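GST N-terminal domain-containing protein (Pseudomonas syringae pv. tomato, PDB 3IC8) is of unknown function but, with its glutathione S-transferase-like N- and C-terminal domains, may bind glutathione. Local coordinates at residues A[53-65]-A[230-242]. Numbering follows the deposited sequence.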
ATOM      1  N   THR A  53      -0.513  32.151   6.532  1.00 22.15           N
ATOM      2  CA  THR A  53       0.415  31.323   5.839  1.00 21.75           C
ATOM      3  C   THR A  53      -0.323  30.046   5.667  1.00 21.53           C
ATOM      4  O   THR A  53      -1.310  29.862   6.293  1.00 21.74           O
ATOM      5  CB  THR A  53       1.643  31.111   6.662  1.00 21.88           C
ATOM      6  OG1 THR A  53       1.269  30.667   7.952  1.00 20.12           O
ATOM      7  CG2 THR A  53       2.361  32.384   6.819  1.00 22.34           C
ATOM      8  N   PRO A  54       0.098  29.182   4.773  1.00 21.06           N
ATOM      9  CA  PRO A  54       1.375  29.269   4.096  1.00 20.79           C
ATOM     10  C   PRO A  54       1.513  30.332   3.035  1.00 20.48           C
ATOM     11  O   PRO A  54       0.559  30.736   2.443  1.00 21.02           O
ATOM     12  CB  PRO A  54       1.502  27.900   3.482  1.00 20.31           C
ATOM     13  CG  PRO A  54       0.678  27.081   4.251  1.00 20.91           C
ATOM     14  CD  PRO A  54      -0.483  27.865   4.592  1.00 21.05           C
ATOM     15  N   VAL A  55       2.739  30.760   2.820  1.00 20.33           N
ATOM     16  CA  VAL A  55       3.062  31.802   1.884  1.00 20.07           C
ATOM     17  C   VAL A  55       4.156  31.352   0.947  1.00 20.09           C
ATOM     18  O   VAL A  55       5.064  30.687   1.337  1.00 19.57           O
ATOM     19  CB  VAL A  55       3.452  33.062   2.619  1.00 20.15           C
ATOM     20  CG1 VAL A  55       4.278  33.940   1.783  1.00 20.81           C
ATOM     21  CG2 VAL A  55       2.248  33.781   3.041  1.00 20.39           C
ATOM     22  N   LEU A  56       4.044  31.719  -0.310  1.00 20.76           N
ATOM     23  CA  LEU A  56       4.998  31.295  -1.313  1.00 21.71           C
ATOM     24  C   LEU A  56       5.967  32.386  -1.758  1.00 21.91           C
ATOM     25  O   LEU A  56       5.577  33.425  -2.203  1.00 21.19           O
ATOM     26  CB  LEU A  56       4.253  30.761  -2.509  1.00 21.74           C
ATOM     27  CG  LEU A  56       4.858  29.729  -3.439  1.00 22.81           C
ATOM     28  CD1 LEU A  56       4.655  30.117  -4.836  1.00 20.10           C
ATOM     29  CD2 LEU A  56       6.274  29.481  -3.180  1.00 22.06           C
ATOM     30  N   GLN A  57       7.254  32.123  -1.619  1.00 22.43           N
ATOM     31  CA  GLN A  57       8.253  33.060  -2.060  1.00 22.79           C
ATOM     32  C   GLN A  57       9.066  32.523  -3.205  1.00 23.49           C
ATOM     33  O   GLN A  57       9.599  31.450  -3.130  1.00 24.03           O
ATOM     34  CB  GLN A  57       9.188  33.429  -0.922  1.00 22.37           C
ATOM     35  CG  GLN A  57      10.373  34.219  -1.342  1.00 21.01           C
ATOM     36  CD  GLN A  57      11.325  34.516  -0.220  1.00 23.73           C
ATOM     37  OE1 GLN A  57      11.273  33.915   0.815  1.00 22.77           O
ATOM     38  NE2 GLN A  57      12.190  35.459  -0.432  1.00 22.41           N
ATOM     39  N   ILE A  58       9.146  33.305  -4.262  1.00 23.78           N
ATOM     40  CA  ILE A  58      10.111  33.111  -5.303  1.00 23.83           C
ATOM     41  C   ILE A  58      10.863  34.406  -5.528  1.00 24.07           C
ATOM     42  O   ILE A  58      10.345  35.331  -6.090  1.00 24.65           O
ATOM     43  CB  ILE A  58       9.408  32.697  -6.554  1.00 23.62           C
ATOM     44  CG1 ILE A  58       8.670  31.411  -6.287  1.00 23.10           C
ATOM     45  CG2 ILE A  58      10.363  32.469  -7.623  1.00 23.96           C
ATOM     46  CD1 ILE A  58       7.616  31.144  -7.204  1.00 20.36           C
ATOM     47  N   GLY A  59      12.098  34.459  -5.063  1.00 24.06           N
ATOM     48  CA  GLY A  59      12.876  35.671  -5.119  1.00 23.48           C
ATOM     49  C   GLY A  59      12.309  36.821  -4.337  1.00 23.18           C
ATOM     50  O   GLY A  59      12.129  36.755  -3.164  1.00 22.57           O
ATOM     51  N   ALA A  60      12.031  37.889  -5.042  1.00 23.20           N
ATOM     52  CA  ALA A  60      11.437  39.068  -4.480  1.00 23.66           C
ATOM     53  C   ALA A  60       9.964  39.134  -4.812  1.00 23.62           C
ATOM     54  O   ALA A  60       9.386  40.170  -4.755  1.00 23.87           O
ATOM     55  CB  ALA A  60      12.148  40.292  -4.946  1.00 23.23           C
ATOM     56  N   ASP A  61       9.373  38.009  -5.162  1.00 24.15           N
ATOM     57  CA  ASP A  61       7.944  37.920  -5.356  1.00 24.76           C
ATOM     58  C   ASP A  61       7.332  37.068  -4.270  1.00 25.06           C
ATOM     59  O   ASP A  61       7.744  35.965  -4.033  1.00 25.47           O
ATOM     60  CB  ASP A  61       7.603  37.335  -6.715  1.00 24.67           C
ATOM     61  CG  ASP A  61       7.904  38.266  -7.841  1.00 25.78           C
ATOM     62  OD1 ASP A  61       7.160  39.207  -8.054  1.00 25.09           O
ATOM     63  OD2 ASP A  61       8.880  38.040  -8.530  1.00 25.57           O
ATOM     64  N   ILE A  62       6.344  37.625  -3.605  1.00 24.96           N
ATOM     65  CA  ILE A  62       5.699  36.990  -2.505  1.00 24.89           C
ATOM     66  C   ILE A  62       4.266  36.731  -2.869  1.00 25.15           C
ATOM     67  O   ILE A  62       3.585  37.610  -3.303  1.00 25.44           O
ATOM     68  CB  ILE A  62       5.809  37.862  -1.270  1.00 25.25           C
ATOM     69  CG1 ILE A  62       7.193  37.709  -0.680  1.00 26.32           C
ATOM     70  CG2 ILE A  62       4.873  37.425  -0.222  1.00 23.85           C
ATOM     71  CD1 ILE A  62       8.120  38.732  -1.076  1.00 27.93           C
ATOM     72  N   TYR A  63       3.820  35.501  -2.699  1.00 24.87           N
ATOM     73  CA  TYR A  63       2.473  35.121  -3.060  1.00 24.66           C
ATOM     74  C   TYR A  63       1.663  34.722  -1.853  1.00 25.45           C
ATOM     75  O   TYR A  63       2.028  33.850  -1.131  1.00 25.73           O
ATOM     76  CB  TYR A  63       2.512  33.980  -4.055  1.00 24.15           C
ATOM     77  CG  TYR A  63       3.189  34.322  -5.337  1.00 23.36           C
ATOM     78  CD1 TYR A  63       2.472  34.660  -6.439  1.00 22.60           C
ATOM     79  CD2 TYR A  63       4.547  34.320  -5.438  1.00 21.97           C
ATOM     80  CE1 TYR A  63       3.072  34.966  -7.577  1.00 22.63           C
ATOM     81  CE2 TYR A  63       5.140  34.627  -6.566  1.00 22.33           C
ATOM     82  CZ  TYR A  63       4.404  34.950  -7.641  1.00 22.42           C
ATOM     83  OH  TYR A  63       5.014  35.263  -8.805  1.00 24.03           O
ATOM     84  N   CYS A  64       0.541  35.391  -1.680  1.00 26.24           N
ATOM     85  CA  CYS A  64      -0.318  35.277  -0.528  1.00 27.36           C
ATOM     86  C   CYS A  64      -1.578  34.581  -0.902  1.00 27.50           C
ATOM     87  O   CYS A  64      -2.148  34.864  -1.899  1.00 28.38           O
ATOM     88  CB  CYS A  64      -0.704  36.657  -0.033  1.00 27.38           C
ATOM     89  SG  CYS A  64       0.602  37.664   0.527  1.00 29.76           S
ATOM     90  N   ASP A  65      -1.990  33.635  -0.096  1.00 27.57           N
ATOM     91  CA  ASP A  65      -3.229  32.941  -0.313  1.00 28.11           C
ATOM     92  C   ASP A  65      -2.977  31.706  -1.116  1.00 28.05           C
ATOM     93  O   ASP A  65      -2.414  31.769  -2.175  1.00 27.93           O
ATOM     94  CB  ASP A  65      -4.241  33.824  -1.012  1.00 28.27           C
ATOM     95  CG  ASP A  65      -5.636  33.288  -0.904  1.00 29.96           C
ATOM     96  OD1 ASP A  65      -6.272  33.476   0.123  1.00 32.30           O
ATOM     97  OD2 ASP A  65      -6.109  32.659  -1.831  1.00 32.32           O
ATOM     98  N   ALA A 230      17.840  33.759   5.683  1.00 24.75           N
ATOM     99  CA  ALA A 230      18.359  33.456   4.372  1.00 25.13           C
ATOM    100  C   ALA A 230      17.353  33.832   3.320  1.00 25.17           C
ATOM    101  O   ALA A 230      17.682  34.242   2.252  1.00 25.96           O
ATOM    102  CB  ALA A 230      18.720  32.037   4.277  1.00 24.56           C
ATOM    103  N   ALA A 231      16.103  33.647   3.649  1.00 25.72           N
ATOM    104  CA  ALA A 231      15.014  33.985   2.782  1.00 25.42           C
ATOM    105  C   ALA A 231      14.905  35.466   2.534  1.00 25.58           C
ATOM    106  O   ALA A 231      14.621  35.883   1.456  1.00 25.72           O
ATOM    107  CB  ALA A 231      13.765  33.451   3.336  1.00 25.19           C
ATOM    108  N   ILE A 232      15.116  36.268   3.546  1.00 25.54           N
ATOM    109  CA  ILE A 232      15.137  37.679   3.325  1.00 25.82           C
ATOM    110  C   ILE A 232      16.272  38.060   2.390  1.00 26.63           C
ATOM    111  O   ILE A 232      16.102  38.852   1.506  1.00 26.55           O
ATOM    112  CB  ILE A 232      15.295  38.417   4.616  1.00 25.71           C
ATOM    113  CG1 ILE A 232      14.023  38.299   5.410  1.00 26.32           C
ATOM    114  CG2 ILE A 232      15.539  39.833   4.361  1.00 24.61           C
ATOM    115  CD1 ILE A 232      14.124  38.772   6.764  1.00 25.42           C
ATOM    116  N   GLU A 233      17.431  37.468   2.561  1.00 26.89           N
ATOM    117  CA  GLU A 233      18.543  37.807   1.711  1.00 28.20           C
ATOM    118  C   GLU A 233      18.264  37.466   0.282  1.00 28.48           C
ATOM    119  O   GLU A 233      18.647  38.179  -0.608  1.00 28.58           O
ATOM    120  CB  GLU A 233      19.824  37.130   2.150  1.00 28.55           C
ATOM    121  CG  GLU A 233      20.330  37.565   3.485  1.00 30.75           C
ATOM    122  CD  GLU A 233      20.648  39.030   3.579  1.00 33.74           C
ATOM    123  OE1 GLU A 233      21.481  39.516   2.810  1.00 36.56           O
ATOM    124  OE2 GLU A 233      20.090  39.694   4.452  1.00 33.66           O
ATOM    125  N   ILE A 234      17.588  36.362   0.065  1.00 28.65           N
ATOM    126  CA  ILE A 234      17.320  35.935  -1.270  1.00 28.47           C
ATOM    127  C   ILE A 234      16.473  36.959  -1.944  1.00 28.87           C
ATOM    128  O   ILE A 234      16.656  37.238  -3.092  1.00 29.38           O
ATOM    129  CB  ILE A 234      16.641  34.588  -1.306  1.00 28.84           C
ATOM    130  CG1 ILE A 234      17.681  33.493  -1.240  1.00 27.05           C
ATOM    131  CG2 ILE A 234      15.816  34.446  -2.551  1.00 26.19           C
ATOM    132  CD1 ILE A 234      17.188  32.265  -0.649  1.00 25.46           C
ATOM    133  N   ALA A 235      15.530  37.513  -1.221  1.00 28.95           N
ATOM    134  CA  ALA A 235      14.687  38.544  -1.762  1.00 29.06           C
ATOM    135  C   ALA A 235      15.476  39.771  -2.093  1.00 29.57           C
ATOM    136  O   ALA A 235      15.254  40.381  -3.083  1.00 29.94           O
ATOM    137  CB  ALA A 235      13.624  38.885  -0.799  1.00 28.63           C
ATOM    138  N   SER A 236      16.374  40.152  -1.214  1.00 30.18           N
ATOM    139  CA  SER A 236      17.160  41.353  -1.383  1.00 30.81           C
ATOM    140  C   SER A 236      18.073  41.322  -2.588  1.00 30.89           C
ATOM    141  O   SER A 236      18.175  42.281  -3.316  1.00 30.88           O
ATOM    142  CB  SER A 236      18.008  41.542  -0.145  1.00 30.70           C
ATOM    143  OG  SER A 236      18.170  42.894   0.148  1.00 32.98           O
ATOM    144  N   ASN A 237      18.764  40.210  -2.745  1.00 30.87           N
ATOM    145  CA  ASN A 237      19.586  39.918  -3.900  1.00 30.72           C
ATOM    146  C   ASN A 237      18.846  39.742  -5.192  1.00 30.53           C
ATOM    147  O   ASN A 237      19.374  40.012  -6.239  1.00 30.83           O
ATOM    148  CB  ASN A 237      20.522  38.757  -3.641  1.00 30.45           C
ATOM    149  CG  ASN A 237      21.498  39.056  -2.578  1.00 30.68           C
ATOM    150  OD1 ASN A 237      21.831  40.197  -2.349  1.00 33.42           O
ATOM    151  ND2 ASN A 237      21.944  38.043  -1.893  1.00 30.08           N
ATOM    152  N   ALA A 238      17.630  39.255  -5.106  1.00 30.12           N
ATOM    153  CA  ALA A 238      16.805  39.060  -6.268  1.00 30.10           C
ATOM    154  C   ALA A 238      16.119  40.327  -6.710  1.00 30.04           C
ATOM    155  O   ALA A 238      16.065  41.281  -5.980  1.00 30.49           O
ATOM    156  CB  ALA A 238      15.807  38.004  -6.004  1.00 29.97           C
ATOM    157  N   THR A 239      15.582  40.319  -7.914  1.00 29.59           N
ATOM    158  CA  THR A 239      14.724  41.390  -8.362  1.00 29.20           C
ATOM    159  C   THR A 239      13.408  40.833  -8.876  1.00 29.41           C
ATOM    160  O   THR A 239      13.353  39.785  -9.461  1.00 29.54           O
ATOM    161  CB  THR A 239      15.398  42.353  -9.388  1.00 29.19           C
ATOM    162  OG1 THR A 239      15.206  41.875 -10.706  1.00 28.66           O
ATOM    163  CG2 THR A 239      16.849  42.466  -9.138  1.00 28.03           C
ATOM    164  N   PRO A 240      12.344  41.566  -8.638  1.00 29.42           N
ATOM    165  CA  PRO A 240      11.009  41.082  -8.909  1.00 29.20           C
ATOM    166  C   PRO A 240      10.779  40.816 -10.360  1.00 28.95           C
ATOM    167  O   PRO A 240      11.273  41.511 -11.203  1.00 29.10           O
ATOM    168  CB  PRO A 240      10.145  42.238  -8.473  1.00 29.25           C
ATOM    169  CG  PRO A 240      10.908  42.936  -7.531  1.00 29.37           C
ATOM    170  CD  PRO A 240      12.304  42.838  -7.926  1.00 29.30           C
ATOM    171  N   ALA A 241       9.992  39.800 -10.629  1.00 28.56           N
ATOM    172  CA  ALA A 241       9.741  39.341 -11.961  1.00 28.53           C
ATOM    173  C   ALA A 241       8.978  40.364 -12.748  1.00 28.50           C
ATOM    174  O   ALA A 241       8.320  41.215 -12.213  1.00 27.96           O
ATOM    175  CB  ALA A 241       8.988  38.085 -11.922  1.00 28.12           C
ATOM    176  N   PRO A 242       9.111  40.284 -14.049  1.00 28.95           N
ATOM    177  CA  PRO A 242       8.426  41.217 -14.919  1.00 29.12           C
ATOM    178  C   PRO A 242       6.953  40.998 -14.752  1.00 29.20           C
ATOM    179  O   PRO A 242       6.549  39.880 -14.563  1.00 29.83           O
ATOM    180  CB  PRO A 242       8.875  40.777 -16.304  1.00 28.94           C
ATOM    181  CG  PRO A 242       9.309  39.419 -16.154  1.00 29.15           C
ATOM    182  CD  PRO A 242       9.900  39.320 -14.817  1.00 28.96           C
TER
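Q57 NE2 donates to A231 O (3.1 Å, N-H...O 163°) from above the carbonyl plane, while A235 N reaches the same oxygen from the opposite face. NE2 also donates to G59 O (3.0 Å), this time within the plane of the G59 carbonyl, so both N-H groups of Q57 are used; H7 binds OE1. With CG anti to the backbone N (chi1 171°), the extended side chain carries its amide from strand 55-58 to helix 228-237, and OE1 lies 3.6 Å from A231 CB. Beyond the turn, A241 N donates to the syn lone pair of D61 OD2 at 3.0 Å, nearly straight at 167°, while OD1 is held by H299. Strands 55-58 and 61-63 form the antiparallel hairpin of the thioredoxin-like GST N-terminal domain, and its type II' turn, I58 to D61, meets the C-terminal end of the helix and the chain leaving it. There A235 CA makes a CA-H...O contact with G59 O (3.4 Å). A238 CB sits 3.8 Å from G59 CA, where I234 CG2 also packs. A60 CB points into the bend after the helix, 3.6 Å from A235 O and 3.9 Å from P240 CG; H297 of strand 296-300 also touches P240.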